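PDB 2X49: invasion protein InvA, which probably helps export effector proteins through the type III secretion system that Salmonella uses to invade the intestinal epithelium. Local coordinates for residues E187-L201 with I218-F230. Sequence-based numbering, arbitrary orientation.
Sequences ERVSVRNMKLIMEAL and IRGAMARYICHKF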
# COMPACT_ATOMS: atom_id res chain seq x y z
N GLU A 187 5.96 0.31 -0.03
CA GLU A 187 5.16 1.23 0.83
C GLU A 187 4.03 1.91 0.03
O GLU A 187 3.44 2.95 0.41
CB GLU A 187 6.04 2.26 1.56
CG GLU A 187 6.90 1.62 2.68
CD GLU A 187 7.46 2.66 3.67
OE1 GLU A 187 8.70 2.91 3.67
OE2 GLU A 187 6.69 3.30 4.42
N ARG A 188 3.74 1.31 -1.10
CA ARG A 188 2.59 1.68 -1.96
C ARG A 188 2.76 3.02 -2.69
O ARG A 188 1.82 3.75 -3.03
CB ARG A 188 1.29 1.61 -1.13
CG ARG A 188 0.60 0.33 -1.40
CD ARG A 188 -0.11 -0.29 -0.19
NE ARG A 188 -1.23 0.51 0.10
CZ ARG A 188 -1.90 0.53 1.23
NH1 ARG A 188 -1.53 -0.18 2.28
NH2 ARG A 188 -2.95 1.32 1.31
N VAL A 189 4.01 3.38 -2.88
CA VAL A 189 4.38 4.59 -3.67
C VAL A 189 4.69 4.20 -5.10
O VAL A 189 5.50 3.27 -5.35
CB VAL A 189 5.59 5.31 -3.05
CG1 VAL A 189 5.95 6.50 -3.92
CG2 VAL A 189 5.24 5.68 -1.61
N SER A 190 4.01 4.83 -6.06
CA SER A 190 4.21 4.52 -7.47
C SER A 190 5.57 4.98 -7.97
O SER A 190 6.08 6.02 -7.53
CB SER A 190 3.13 5.22 -8.35
OG SER A 190 3.32 5.03 -9.72
N VAL A 191 6.09 4.22 -8.90
CA VAL A 191 7.35 4.59 -9.60
C VAL A 191 7.14 4.96 -11.05
O VAL A 191 8.08 5.00 -11.86
CB VAL A 191 8.45 3.56 -9.43
CG1 VAL A 191 8.81 3.45 -7.94
CG2 VAL A 191 8.10 2.19 -10.04
N ARG A 192 5.89 5.21 -11.40
CA ARG A 192 5.56 5.66 -12.76
C ARG A 192 6.30 6.92 -13.20
O ARG A 192 6.71 7.03 -14.34
CB ARG A 192 4.05 5.88 -12.93
CG ARG A 192 3.71 6.32 -14.34
CD ARG A 192 2.25 6.07 -14.67
NE ARG A 192 2.06 4.69 -15.13
CZ ARG A 192 2.46 4.23 -16.30
NH1 ARG A 192 2.99 5.07 -17.18
NH2 ARG A 192 2.29 2.95 -16.63
N ASN A 193 6.45 7.86 -12.27
CA ASN A 193 7.12 9.13 -12.60
C ASN A 193 8.63 9.02 -12.40
O ASN A 193 9.21 9.60 -11.48
CB ASN A 193 6.57 10.28 -11.79
CG ASN A 193 6.86 11.60 -12.42
OD1 ASN A 193 7.79 11.73 -13.26
ND2 ASN A 193 6.05 12.61 -12.09
N MET A 194 9.21 8.23 -13.28
CA MET A 194 10.61 7.88 -13.18
C MET A 194 11.47 9.10 -13.33
O MET A 194 12.50 9.21 -12.68
CB MET A 194 11.00 6.80 -14.18
CG MET A 194 12.31 6.10 -13.82
SD MET A 194 12.17 5.17 -12.26
CE MET A 194 11.24 3.73 -12.80
N LYS A 195 11.01 10.05 -14.11
CA LYS A 195 11.84 11.24 -14.43
C LYS A 195 12.04 12.01 -13.14
O LYS A 195 13.14 12.47 -12.78
CB LYS A 195 11.22 12.15 -15.48
CG LYS A 195 12.08 13.40 -15.81
CD LYS A 195 11.37 14.32 -16.77
CE LYS A 195 12.20 15.56 -17.11
NZ LYS A 195 11.49 16.58 -17.97
N LEU A 196 10.96 12.15 -12.41
CA LEU A 196 11.04 12.90 -11.12
C LEU A 196 11.86 12.18 -10.06
O LEU A 196 12.60 12.77 -9.25
CB LEU A 196 9.66 13.26 -10.61
CG LEU A 196 9.03 14.35 -11.48
CD1 LEU A 196 7.72 14.86 -10.81
CD2 LEU A 196 9.99 15.51 -11.79
N ILE A 197 11.79 10.87 -10.06
CA ILE A 197 12.50 10.09 -9.13
C ILE A 197 13.98 10.28 -9.42
O ILE A 197 14.78 10.41 -8.51
CB ILE A 197 12.10 8.62 -9.12
CG1 ILE A 197 10.70 8.50 -8.52
CG2 ILE A 197 13.02 7.78 -8.28
CD1 ILE A 197 10.10 7.13 -8.74
N MET A 198 14.31 10.19 -10.68
CA MET A 198 15.72 10.34 -11.13
C MET A 198 16.25 11.72 -10.84
O MET A 198 17.42 11.88 -10.44
CB MET A 198 15.91 9.94 -12.58
CG MET A 198 15.68 8.48 -12.85
SD MET A 198 16.96 7.46 -12.11
CE MET A 198 16.00 6.54 -10.94
N GLU A 199 15.42 12.74 -11.02
CA GLU A 199 15.87 14.11 -10.69
C GLU A 199 16.21 14.18 -9.18
O GLU A 199 17.18 14.82 -8.75
CB GLU A 199 14.84 15.17 -11.06
CG GLU A 199 14.76 15.40 -12.52
CD GLU A 199 13.61 16.34 -12.92
OE1 GLU A 199 12.74 16.61 -12.04
OE2 GLU A 199 13.58 16.78 -14.09
N ALA A 200 15.41 13.50 -8.38
CA ALA A 200 15.63 13.51 -6.92
C ALA A 200 16.85 12.71 -6.52
O ALA A 200 17.61 13.10 -5.64
CB ALA A 200 14.35 13.03 -6.15
N LEU A 201 17.13 11.67 -7.28
CA LEU A 201 18.35 10.89 -7.03
C LEU A 201 19.57 11.70 -7.42
O LEU A 201 20.60 11.64 -6.73
CB LEU A 201 18.34 9.57 -7.77
CG LEU A 201 17.46 8.50 -7.16
CD1 LEU A 201 17.18 7.37 -8.17
CD2 LEU A 201 18.14 7.97 -5.95
N ILE A 218 13.94 10.85 -1.10
CA ILE A 218 13.24 10.62 -2.37
C ILE A 218 11.72 10.75 -2.16
O ILE A 218 11.00 11.43 -2.90
CB ILE A 218 13.59 9.28 -3.05
CG1 ILE A 218 15.11 9.17 -3.32
CG2 ILE A 218 12.81 9.11 -4.34
CD1 ILE A 218 15.72 10.40 -3.90
N ARG A 219 11.27 10.17 -1.06
CA ARG A 219 9.82 10.24 -0.70
C ARG A 219 9.45 11.69 -0.59
O ARG A 219 8.41 12.17 -1.04
CB ARG A 219 9.52 9.54 0.62
CG ARG A 219 9.49 8.06 0.55
CD ARG A 219 9.10 7.51 1.88
NE ARG A 219 7.77 7.91 2.33
CZ ARG A 219 6.69 7.12 2.24
NH1 ARG A 219 6.80 5.87 1.72
NH2 ARG A 219 5.51 7.57 2.67
N GLY A 220 10.33 12.45 0.05
CA GLY A 220 10.07 13.89 0.20
C GLY A 220 9.92 14.64 -1.13
O GLY A 220 9.08 15.53 -1.33
N ALA A 221 10.79 14.28 -2.05
CA ALA A 221 10.81 14.91 -3.37
C ALA A 221 9.51 14.59 -4.09
O ALA A 221 8.99 15.37 -4.88
CB ALA A 221 12.01 14.45 -4.22
N MET A 222 8.99 13.43 -3.78
CA MET A 222 7.82 12.86 -4.47
C MET A 222 6.53 13.15 -3.75
O MET A 222 5.49 12.57 -4.04
CB MET A 222 7.98 11.33 -4.64
CG MET A 222 9.06 10.93 -5.64
SD MET A 222 9.07 11.75 -7.26
CE MET A 222 7.60 10.93 -7.94
N ALA A 223 6.61 14.03 -2.77
CA ALA A 223 5.47 14.26 -1.87
C ALA A 223 4.09 14.43 -2.55
O ALA A 223 3.09 13.79 -2.19
CB ALA A 223 5.74 15.44 -0.95
N ARG A 224 4.08 15.26 -3.58
CA ARG A 224 2.86 15.54 -4.29
C ARG A 224 2.24 14.27 -4.82
O ARG A 224 1.04 14.07 -4.77
CB ARG A 224 3.13 16.52 -5.44
CG ARG A 224 1.99 16.67 -6.38
CD ARG A 224 2.36 17.67 -7.46
NE ARG A 224 1.28 17.86 -8.42
CZ ARG A 224 1.11 18.96 -9.15
NH1 ARG A 224 1.96 19.98 -9.07
NH2 ARG A 224 0.09 19.03 -9.99
N TYR A 225 3.10 13.41 -5.31
CA TYR A 225 2.66 12.16 -6.00
C TYR A 225 2.20 11.10 -5.03
O TYR A 225 1.30 10.31 -5.30
CB TYR A 225 3.78 11.68 -6.94
CG TYR A 225 4.01 12.74 -7.99
CD1 TYR A 225 3.21 12.79 -9.13
CD2 TYR A 225 4.95 13.73 -7.81
CE1 TYR A 225 3.35 13.84 -10.08
CE2 TYR A 225 5.11 14.76 -8.74
CZ TYR A 225 4.29 14.82 -9.87
OH TYR A 225 4.41 15.82 -10.82
N ILE A 226 2.83 11.11 -3.87
CA ILE A 226 2.46 10.21 -2.79
C ILE A 226 1.07 10.58 -2.30
O ILE A 226 0.18 9.77 -2.17
CB ILE A 226 3.51 10.25 -1.67
CG1 ILE A 226 4.78 9.53 -2.15
CG2 ILE A 226 3.02 9.56 -0.37
CD1 ILE A 226 6.05 9.73 -1.31
N CYS A 227 0.92 11.86 -2.07
CA CYS A 227 -0.31 12.34 -1.51
C CYS A 227 -1.50 12.00 -2.50
O CYS A 227 -2.54 11.45 -2.12
CB CYS A 227 -0.15 13.81 -1.16
SG CYS A 227 -1.58 14.68 -0.53
N HIS A 228 -1.27 12.33 -3.75
CA HIS A 228 -2.33 12.23 -4.79
C HIS A 228 -2.76 10.78 -4.96
O HIS A 228 -3.93 10.46 -5.26
CB HIS A 228 -1.86 12.81 -6.12
CG HIS A 228 -2.07 14.29 -6.22
ND1 HIS A 228 -1.52 15.33 -5.54
CD2 HIS A 228 -2.94 14.84 -7.14
CE1 HIS A 228 -2.07 16.48 -6.04
NE2 HIS A 228 -2.93 16.16 -6.99
N LYS A 229 -1.82 9.90 -4.73
CA LYS A 229 -2.08 8.46 -4.86
C LYS A 229 -2.96 7.93 -3.74
O LYS A 229 -3.92 7.20 -3.97
CB LYS A 229 -0.78 7.64 -4.91
CG LYS A 229 -1.08 6.20 -5.36
CD LYS A 229 0.14 5.35 -5.40
CE LYS A 229 -0.26 3.88 -5.48
NZ LYS A 229 -0.75 3.34 -4.19
N PHE A 230 -2.60 8.29 -2.52
CA PHE A 230 -3.30 7.79 -1.35
C PHE A 230 -4.68 8.34 -1.20
O PHE A 230 -5.58 7.69 -0.69
CB PHE A 230 -2.51 7.99 -0.05
CG PHE A 230 -1.49 6.90 0.20
CD1 PHE A 230 -1.84 5.72 0.79
CD2 PHE A 230 -0.15 7.15 -0.12
CE1 PHE A 230 -0.88 4.75 1.01
CE2 PHE A 230 0.79 6.18 0.09
CZ PHE A 230 0.45 5.01 0.65
O HOH W 1 3.91 5.04 2.14
O HOH W 2 9.10 4.06 1.10
O HOH W 3 2.77 7.50 -5.56
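With CG turned opposite the backbone N (chi1 -167°), K229 stays extended until a bend at chi4 (-75°) turns NZ onto R188 O, whereas M222 folds at chi2 and chi3 and lays its sulfur against L196 and I197. The lysine bond is 2.8 Å from NZ to O, the donor tilted out of the carbonyl plane; Y39 OH also bonds NZ. R188, with positive phi, is the C-prime residue of the Schellman motif ending helix 174-185; lysine's length lets NZ reach its carbonyl from helix 223-231. F230 packs against this turn: its CZ edge meets E187 O at 3.6 Å, and CE1 lies over one face of the R188 guanidinium.

R219 brings NH1 within 3.7 Å of V189 CG2. Water 1 joins its NH2 to E187 O, and water 2 joins NH1 to E187 OE1, weakly on the glutamate side. The direct E187–R219 salt bridge is long and purely electrostatic, because OE2 lies well out of the guanidinium plane; E187 pairs more strongly with R299, and R219 with E320.

Branched V189 packs CG1 on I226 CG1 (3.7 Å). Farther along, unbranched M222 is supple enough to set SD 3.7 Å from L196 CB and reach N193 CB with CE. N193, N-cap of helix 194-204, places ND2 over one face of the Y225 ring, amide and ring nearly perpendicular (85°), while L196 CD1 approaches CE2. Small residues allow the helices to close in: A200 CB and A221 CB are tightly packed at 3.3 Å.

The contact thus joins the turn after helix 174-185 and the start of helix 194-204 to helices 211-221 and 223-231 of this C-terminal domain. E314 and E320 probably balance R188 and R219 separately; K229, held by neutral oxygens near R188's charge, may bind its proton slightly less tightly.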